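PDB 3O74: fructose transport system repressor FruR from Pseudomonas putida, which probably binds specific DNA sequences as a repressor and activator of transcription and takes fructose 1-phosphate as its preferred effector. Local coordinates for residues B[24-27]-B[28-31]; B[231-234]-B[235-238]. One frame throughout, in Å; residues are numbered along the deposited sequence.

How the contacts relate
Contact 1 (24-27 with 28-31) lies near the C-terminal end of helix 15-30, which links the parallel strands 4-9 and 34-39 in a beta-alpha-beta unit. Contact 2 (231-234 with 235-238) comes much later in the chain, where strand 227-231 gives way to helix 234-250. Their centres are about 15 Å apart, and they meet directly: L24 CD2 packs 3.4 Å from A238 O. Helices 15-30 and 234-250 therefore pack against each other within the two-lobed, periplasmic-binding-protein-like core of the LacI family, uniting early and late parts of the sequence. Contact 1 also reaches the second subunit; no other protein chain touches contact 2.

Contact 1: residues B[24-27]-B[28-31]; sequences LEQG and ARAR
A28, on helix 15-30, the helix of a beta-alpha-beta crossover between strands 4-9 and 34-39, has its amide 2.8 Å from L24 O in an i to i+4 hydrogen bond. The donor lies nearly in line with that carbonyl, and the methyl of A28 rests close beside the same oxygen. On the buried side of the helix, A28 packs on L5, while L24 reaches helix 234-250.

R29 continues the pattern with a bond from its N to E25 O, 3.0 Å long. Its CG is anti to the backbone N (chi1 -178°), the first part of the chain is extended, and a bend at chi3 then carries the guanidinium back along the helix, with E25 O over one of its faces. The two side chains cross at a slant: R29 NH2 lies 3.8 Å from E25 CG, and its 4.0 Å separation from E25 OE2 makes a long salt bridge. Carboxylate and guanidinium planes are 27° apart. The stronger polar partners belong to the second subunit, where D41 takes a salt bridge from R29 NH1 and the S39 amide is bonded to E25 OE2. The pair thus sits in the dimer interface, and the arginine and glutamate probably offset part of each other's charge there. Near the guanidinium plane, at its edge, lies the side-chain NE2 of Q26.

The A30 N-H bonds Q26 O, N to O 3.2 Å, a somewhat longer bond than the two before it. The R31 N to G27 O bond is weak, at 3.4 Å, and the R31 guanidinium leads away to a salt bridge with E250. Along the way R31 CG passes 3.7 Å from G27 O.

Contact 2: residues B[231-234]-B[235-238]; sequences AQQH and GQIA
Two backbone hydrogen bonds join Q233 and H234 to the first turn of helix 234-250, with Q233 at the N-cap position. I237 N lies 3.0 Å from Q233 O, nearly straight at the hydrogen (167°), and A238 N is equally far from H234 O. Before the helix, Q233 is the centre of an inverse gamma turn, closed by a weak H234 N to Q232 O bond, that leads from strand 227-231 into the helix.

Carbon atoms also come close to the backbone. I237 CG1 is within 3.2 Å of Q233 O, placed there by a chi1 of -63° that sets this branch beside the backbone N; V100 and V261 are nonpolar neighbours of I237. The H234 imidazole has Q232 CB over one face.

Among the polar side chains, Q233 and Q236 run side by side in the same direction, but their amide planes are 71° apart and Q233 OE1 is 3.6 Å from Q236 NE2. The Q233 amide is bonded instead through NE2 to G262 O. The start of the helix is thus bonded through backbone carbonyls to its own first turn and through the Q233 side chain to strand 257-266, which implies that this amide is engaged with the neighbouring strand rather than with Q236.

Contact 1: residues B[24-27]-B[28-31]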
ATOM      1  N   LEU B  24      -7.765   1.262  11.349  1.00 26.73           N
ATOM      2  CA  LEU B  24      -8.495   0.296  12.158  1.00 29.08           C
ATOM      3  C   LEU B  24      -7.596  -0.266  13.249  1.00 29.32           C
ATOM      4  O   LEU B  24      -7.990  -0.337  14.411  1.00 33.92           O
ATOM      5  CB  LEU B  24      -9.024  -0.852  11.298  1.00 30.55           C
ATOM      6  CG  LEU B  24     -10.341  -0.645  10.555  1.00 31.78           C
ATOM      7  CD1 LEU B  24     -10.672  -1.882   9.732  1.00 31.60           C
ATOM      8  CD2 LEU B  24     -11.476  -0.324  11.524  1.00 25.11           C
ATOM      9  N   GLU B  25      -6.384  -0.663  12.874  1.00 31.65           N
ATOM     10  CA  GLU B  25      -5.476  -1.298  13.826  1.00 34.20           C
ATOM     11  C   GLU B  25      -5.131  -0.359  14.981  1.00 30.76           C
ATOM     12  O   GLU B  25      -5.053  -0.783  16.135  1.00 30.39           O
ATOM     13  CB  GLU B  25      -4.205  -1.804  13.130  1.00 39.66           C
ATOM     14  CG  GLU B  25      -3.427  -2.823  13.956  1.00 49.97           C
ATOM     15  CD  GLU B  25      -2.457  -3.652  13.126  1.00 59.88           C
ATOM     16  OE1 GLU B  25      -2.066  -3.198  12.031  1.00 66.93           O
ATOM     17  OE2 GLU B  25      -2.084  -4.762  13.572  1.00 54.16           O
ATOM     18  N   GLN B  26      -4.939   0.918  14.661  1.00 30.37           N
ATOM     19  CA  GLN B  26      -4.628   1.931  15.662  1.00 35.16           C
ATOM     20  C   GLN B  26      -5.776   2.118  16.645  1.00 39.47           C
ATOM     21  O   GLN B  26      -5.585   2.070  17.863  1.00 41.51           O
ATOM     22  CB  GLN B  26      -4.330   3.268  14.984  1.00 41.87           C
ATOM     23  CG  GLN B  26      -2.888   3.721  15.093  1.00 52.99           C
ATOM     24  CD  GLN B  26      -2.094   3.437  13.835  1.00 57.88           C
ATOM     25  OE1 GLN B  26      -1.689   4.357  13.124  1.00 58.07           O
ATOM     26  NE2 GLN B  26      -1.870   2.159  13.550  1.00 59.10           N
ATOM     27  N   GLY B  27      -6.971   2.341  16.108  1.00 39.71           N
ATOM     28  CA  GLY B  27      -8.151   2.526  16.929  1.00 40.01           C
ATOM     29  C   GLY B  27      -8.451   1.298  17.763  1.00 34.70           C
ATOM     30  O   GLY B  27      -8.822   1.409  18.927  1.00 37.70           O
ATOM     31  N   ALA B  28      -8.288   0.120  17.166  1.00 34.29           N
ATOM     32  CA  ALA B  28      -8.540  -1.130  17.875  1.00 33.57           C
ATOM     33  C   ALA B  28      -7.581  -1.282  19.046  1.00 32.91           C
ATOM     34  O   ALA B  28      -7.976  -1.681  20.148  1.00 33.19           O
ATOM     35  CB  ALA B  28      -8.424  -2.313  16.926  1.00 30.70           C
ATOM     36  N   ARG B  29      -6.316  -0.957  18.800  1.00 35.49           N
ATOM     37  CA  ARG B  29      -5.281  -1.076  19.823  1.00 36.27           C
ATOM     38  C   ARG B  29      -5.602  -0.236  21.057  1.00 38.16           C
ATOM     39  O   ARG B  29      -5.428  -0.688  22.189  1.00 38.79           O
ATOM     40  CB  ARG B  29      -3.918  -0.684  19.249  1.00 38.92           C
ATOM     41  CG  ARG B  29      -2.769  -0.818  20.234  1.00 46.18           C
ATOM     42  CD  ARG B  29      -1.425  -0.578  19.559  1.00 48.68           C
ATOM     43  NE  ARG B  29      -1.091  -1.631  18.604  1.00 47.04           N
ATOM     44  CZ  ARG B  29      -0.959  -1.442  17.293  1.00 52.79           C
ATOM     45  NH1 ARG B  29      -1.123  -0.234  16.774  1.00 55.71           N
ATOM     46  NH2 ARG B  29      -0.652  -2.463  16.501  1.00 46.80           N
ATOM     47  N   ALA B  30      -6.082   0.984  20.836  1.00 41.65           N
ATOM     48  CA  ALA B  30      -6.464   1.863  21.938  1.00 45.90           C
ATOM     49  C   ALA B  30      -7.622   1.284  22.749  1.00 46.51           C
ATOM     50  O   ALA B  30      -7.812   1.634  23.911  1.00 50.30           O
ATOM     51  CB  ALA B  30      -6.812   3.248  21.419  1.00 49.30           C
ATOM     52  N   ARG B  31      -8.399   0.400  22.130  1.00 42.15           N
ATOM     53  CA  ARG B  31      -9.534  -0.221  22.803  1.00 43.67           C
ATOM     54  C   ARG B  31      -9.195  -1.583  23.395  1.00 42.49           C
ATOM     55  O   ARG B  31     -10.038  -2.214  24.034  1.00 45.81           O
ATOM     56  CB  ARG B  31     -10.725  -0.334  21.849  1.00 44.47           C
ATOM     57  CG  ARG B  31     -11.368   1.000  21.538  1.00 46.40           C
ATOM     58  CD  ARG B  31     -11.919   1.644  22.804  1.00 53.97           C
ATOM     59  NE  ARG B  31     -13.051   0.897  23.345  1.00 58.29           N
ATOM     60  CZ  ARG B  31     -14.319   1.130  23.022  1.00 61.67           C
ATOM     61  NH1 ARG B  31     -14.614   2.096  22.162  1.00 63.11           N
ATOM     62  NH2 ARG B  31     -15.291   0.402  23.555  1.00 59.21           N
TER

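Contact 2: residues B[231-234]-B[235-238]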
ATOM      1  N   ALA B 231     -11.116  11.302  -3.237  1.00 33.21           N
ATOM      2  CA  ALA B 231     -10.466  10.460  -2.232  1.00 29.88           C
ATOM      3  C   ALA B 231     -11.385  10.090  -1.061  1.00 28.34           C
ATOM      4  O   ALA B 231     -12.228  10.880  -0.650  1.00 30.49           O
ATOM      5  CB  ALA B 231      -9.200  11.132  -1.723  1.00 32.18           C
ATOM      6  N   GLN B 232     -11.202   8.886  -0.525  1.00 31.25           N
ATOM      7  CA  GLN B 232     -11.937   8.446   0.655  1.00 29.72           C
ATOM      8  C   GLN B 232     -11.454   9.186   1.890  1.00 30.52           C
ATOM      9  O   GLN B 232     -10.275   9.518   1.997  1.00 31.01           O
ATOM     10  CB  GLN B 232     -11.731   6.948   0.895  1.00 33.36           C
ATOM     11  CG  GLN B 232     -12.204   6.027  -0.216  1.00 41.56           C
ATOM     12  CD  GLN B 232     -12.057   4.558   0.159  1.00 45.17           C
ATOM     13  OE1 GLN B 232     -12.275   4.176   1.309  1.00 49.34           O
ATOM     14  NE2 GLN B 232     -11.689   3.731  -0.812  1.00 45.89           N
ATOM     15  N   GLN B 233     -12.362   9.428   2.829  1.00 26.38           N
ATOM     16  CA  GLN B 233     -11.964   9.868   4.159  1.00 29.12           C
ATOM     17  C   GLN B 233     -11.676   8.614   4.983  1.00 28.81           C
ATOM     18  O   GLN B 233     -12.524   8.155   5.750  1.00 24.34           O
ATOM     19  CB  GLN B 233     -13.058  10.721   4.809  1.00 28.34           C
ATOM     20  CG  GLN B 233     -13.427  11.971   4.010  1.00 33.88           C
ATOM     21  CD  GLN B 233     -14.353  12.918   4.759  1.00 41.07           C
ATOM     22  OE1 GLN B 233     -13.923  13.655   5.645  1.00 51.26           O
ATOM     23  NE2 GLN B 233     -15.629  12.909   4.393  1.00 33.81           N
ATOM     24  N   HIS B 234     -10.477   8.061   4.805  1.00 25.27           N
ATOM     25  CA  HIS B 234     -10.120   6.768   5.386  1.00 24.92           C
ATOM     26  C   HIS B 234     -10.238   6.744   6.904  1.00 26.13           C
ATOM     27  O   HIS B 234     -10.662   5.746   7.489  1.00 27.78           O
ATOM     28  CB  HIS B 234      -8.693   6.375   4.989  1.00 26.57           C
ATOM     29  CG  HIS B 234      -8.398   6.535   3.529  1.00 33.13           C
ATOM     30  ND1 HIS B 234      -8.633   5.535   2.607  1.00 33.39           N
ATOM     31  CD2 HIS B 234      -7.876   7.571   2.836  1.00 30.29           C
ATOM     32  CE1 HIS B 234      -8.272   5.955   1.409  1.00 29.80           C
ATOM     33  NE2 HIS B 234      -7.810   7.186   1.517  1.00 29.92           N
ATOM     34  N   GLY B 235      -9.847   7.842   7.540  1.00 27.36           N
ATOM     35  CA  GLY B 235      -9.902   7.940   8.984  1.00 29.61           C
ATOM     36  C   GLY B 235     -11.318   7.799   9.505  1.00 29.45           C
ATOM     37  O   GLY B 235     -11.559   7.091  10.481  1.00 34.12           O
ATOM     38  N   GLN B 236     -12.261   8.469   8.849  1.00 29.96           N
ATOM     39  CA  GLN B 236     -13.659   8.437   9.276  1.00 30.00           C
ATOM     40  C   GLN B 236     -14.305   7.082   8.982  1.00 25.51           C
ATOM     41  O   GLN B 236     -15.098   6.577   9.778  1.00 28.40           O
ATOM     42  CB  GLN B 236     -14.449   9.579   8.624  1.00 33.51           C
ATOM     43  CG  GLN B 236     -15.879   9.712   9.128  1.00 44.56           C
ATOM     44  CD  GLN B 236     -16.590  10.938   8.575  1.00 53.14           C
ATOM     45  OE1 GLN B 236     -17.821  10.996   8.549  1.00 58.19           O
ATOM     46  NE2 GLN B 236     -15.817  11.923   8.134  1.00 52.57           N
ATOM     47  N   ILE B 237     -13.961   6.491   7.842  1.00 25.44           N
ATOM     48  CA  ILE B 237     -14.435   5.152   7.506  1.00 24.66           C
ATOM     49  C   ILE B 237     -14.070   4.170   8.618  1.00 24.38           C
ATOM     50  O   ILE B 237     -14.921   3.447   9.135  1.00 25.03           O
ATOM     51  CB  ILE B 237     -13.801   4.642   6.184  1.00 21.86           C
ATOM     52  CG1 ILE B 237     -14.210   5.524   5.002  1.00 27.37           C
ATOM     53  CG2 ILE B 237     -14.178   3.181   5.934  1.00 21.30           C
ATOM     54  CD1 ILE B 237     -15.678   5.498   4.712  1.00 29.90           C
ATOM     55  N   ALA B 238     -12.790   4.151   8.980  1.00 25.16           N
ATOM     56  CA  ALA B 238     -12.290   3.224   9.990  1.00 21.13           C
ATOM     57  C   ALA B 238     -12.902   3.479  11.362  1.00 23.40           C
ATOM     58  O   ALA B 238     -13.275   2.540  12.071  1.00 27.55           O
ATOM     59  CB  ALA B 238     -10.768   3.299  10.065  1.00 25.23           C
TER